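Local coordinates for LPXTG cell wall surface protein (Streptococcus gordonii, PDB 7AVK) that probably helps project an adhesive region away from the bacterial cell surface, as one of the tandem SHIRT repeats of a wall-anchored, variable-length adhesin, at residues A[23-28]-A[44-49]. Sequence-based numbering, arbitrary orientation.
Sequences KALLPV and PSQTEV
Within this SHIRT domain, a type I beta turn from Lys23 to Leu26, leading out of helix 20-23, packs its Leu25 against residues 44-49, which lead into the edge strand 48-50 of the five-stranded sheet. The backbone angles of Ala24 and Leu25, both with negative phi and with psi close to zero (1° at Leu25), give type I, and the 3.0 Å bond from Leu26 N to Lys23 O closes the turn. Of the 227 Å² buried between the segments, Leu25 contributes 107 Å², so a single leucine carries most of its segment's share. Its CG, anti to the carbonyl carbon (chi1 -62°), lies beside the backbone N, and chi2 of 167° turns CD1 to Gln46 and Val49 while CD2 goes to Ser45. CD2 lies 3.5 Å from Ser45 OG, a van der Waals contact of the methyl with the hydroxyl oxygen. CD1 lies 3.7 Å from the carbonyl oxygen of Gln46 and also touches the CB of that residue. Nearer the stem, Leu25 CB loosely faces Pro44 CB, 4.4 Å away in the conformer described. Trp79 of strand 73-82 is touched by both Leu25 and Pro44, which ties the contact to the central sheet. The polar link is indirect: a water donates to Leu25 O at 2.7 Å and accepts from Ser45 N at 2.9 Å, so it bridges the two backbones. Val49, whose side chain also touches Glu21 and Val22, runs opposite in direction to Leu25, and their methyls Val49 CG2 and Leu25 CD1 meet at 3.6 Å.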
loop_
_atom_site.group_PDB
_atom_site.type_symbol
_atom_site.label_atom_id
_atom_site.label_comp_id
_atom_site.label_asym_id
_atom_site.label_seq_id
_atom_site.Cartn_x
_atom_site.Cartn_y
_atom_site.Cartn_z
ATOM N N LYS A 23 5.882 -3.238 -7.507
ATOM C CA LYS A 23 4.477 -3.606 -7.631
ATOM C C LYS A 23 4.207 -4.995 -7.047
ATOM O O LYS A 23 3.148 -5.229 -6.457
ATOM C CB LYS A 23 4.000 -3.539 -9.085
ATOM C CG LYS A 23 4.084 -2.179 -9.725
ATOM C CD LYS A 23 3.896 -2.386 -11.346
ATOM C CE LYS A 23 3.823 -1.065 -12.007
ATOM N NZ LYS A 23 3.809 -1.300 -13.465
ATOM N N ALA A 24 5.157 -5.925 -7.217
ATOM C CA ALA A 24 4.976 -7.284 -6.751
ATOM C C ALA A 24 4.884 -7.393 -5.226
ATOM O O ALA A 24 4.493 -8.455 -4.714
ATOM C CB ALA A 24 6.129 -8.138 -7.251
ATOM N N LEU A 25 5.254 -6.339 -4.504
ATOM C CA LEU A 25 5.132 -6.311 -3.059
ATOM C C LEU A 25 3.753 -5.864 -2.580
ATOM O O LEU A 25 3.513 -5.768 -1.378
ATOM C CB LEU A 25 6.239 -5.436 -2.457
ATOM C CG LEU A 25 7.639 -5.923 -2.731
ATOM C CD1 LEU A 25 8.669 -4.831 -2.375
ATOM C CD2 LEU A 25 7.913 -7.229 -2.004
ATOM N N LEU A 26 2.832 -5.581 -3.506
ATOM C CA LEU A 26 1.498 -5.131 -3.107
ATOM C C LEU A 26 0.805 -6.222 -2.297
ATOM O O LEU A 26 0.666 -7.359 -2.807
ATOM C CB LEU A 26 0.671 -4.795 -4.343
ATOM C CG LEU A 26 -0.639 -4.065 -4.034
ATOM C CD1 LEU A 26 -0.374 -2.667 -3.550
ATOM C CD2 LEU A 26 -1.526 -4.055 -5.271
ATOM N N PRO A 27 0.335 -5.944 -1.095
ATOM C CA PRO A 27 -0.324 -6.999 -0.305
ATOM C C PRO A 27 -1.675 -7.396 -0.897
ATOM O O PRO A 27 -2.353 -6.608 -1.571
ATOM C CB PRO A 27 -0.534 -6.359 1.069
ATOM C CG PRO A 27 0.558 -5.323 1.143
ATOM C CD PRO A 27 0.607 -4.745 -0.266
ATOM N N VAL A 28 -2.099 -8.608 -0.543
ATOM C CA VAL A 28 -3.421 -9.085 -0.881
ATOM C C VAL A 28 -4.489 -8.297 -0.119
ATOM O O VAL A 28 -4.237 -7.679 0.913
ATOM C CB VAL A 28 -3.572 -10.597 -0.681
ATOM C CG1 VAL A 28 -2.545 -11.361 -1.476
ATOM C CG2 VAL A 28 -3.536 -10.988 0.796
ATOM N N PRO A 44 4.230 -3.966 3.368
ATOM C CA PRO A 44 4.970 -4.670 2.302
ATOM C C PRO A 44 6.011 -5.576 2.949
ATOM O O PRO A 44 6.650 -5.182 3.925
ATOM C CB PRO A 44 5.612 -3.537 1.479
ATOM C CG PRO A 44 4.720 -2.279 1.877
ATOM C CD PRO A 44 4.391 -2.512 3.298
ATOM N N SER A 45 6.244 -6.754 2.371
ATOM C CA SER A 45 7.137 -7.772 2.980
ATOM C C SER A 45 8.579 -7.270 2.970
ATOM O O SER A 45 9.369 -7.723 3.787
ATOM C CB SER A 45 6.995 -9.086 2.309
ATOM O OG SER A 45 7.371 -8.999 0.956
ATOM N N GLN A 46 8.916 -6.420 2.012
ATOM C CA GLN A 46 10.199 -5.704 1.947
ATOM C C GLN A 46 9.864 -4.212 1.870
ATOM O O GLN A 46 8.895 -3.859 1.200
ATOM C CB GLN A 46 11.026 -6.131 0.736
ATOM C CG GLN A 46 11.281 -7.623 0.680
ATOM C CD GLN A 46 12.125 -8.116 1.831
ATOM O OE1 GLN A 46 12.882 -7.374 2.441
ATOM N NE2 GLN A 46 11.952 -9.381 2.170
ATOM N N THR A 47 10.626 -3.357 2.523
ATOM C CA THR A 47 10.373 -1.902 2.492
ATOM C C THR A 47 11.478 -1.167 1.751
ATOM O O THR A 47 11.435 0.053 1.722
ATOM C CB THR A 47 10.128 -1.373 3.903
ATOM O OG1 THR A 47 11.263 -1.765 4.671
ATOM C CG2 THR A 47 8.846 -1.910 4.490
ATOM N N GLU A 48 12.415 -1.879 1.137
ATOM C CA GLU A 48 13.493 -1.271 0.343
ATOM C C GLU A 48 13.723 -2.179 -0.866
ATOM O O GLU A 48 13.815 -3.402 -0.649
ATOM C CB GLU A 48 14.748 -1.086 1.192
ATOM C CG GLU A 48 15.764 -0.124 0.623
ATOM C CD GLU A 48 16.959 0.100 1.536
ATOM O OE1 GLU A 48 17.307 -0.829 2.289
ATOM O OE2 GLU A 48 17.531 1.200 1.508
ATOM N N VAL A 49 13.760 -1.623 -2.071
ATOM C CA VAL A 49 14.012 -2.395 -3.307
ATOM C C VAL A 49 15.164 -1.698 -4.013
ATOM O O VAL A 49 15.012 -0.535 -4.397
ATOM C CB VAL A 49 12.788 -2.489 -4.227
ATOM C CG1 VAL A 49 13.168 -3.015 -5.605
ATOM C CG2 VAL A 49 11.718 -3.340 -3.578
HETATM O O HOH W 1 4.263 -7.632 0.483
#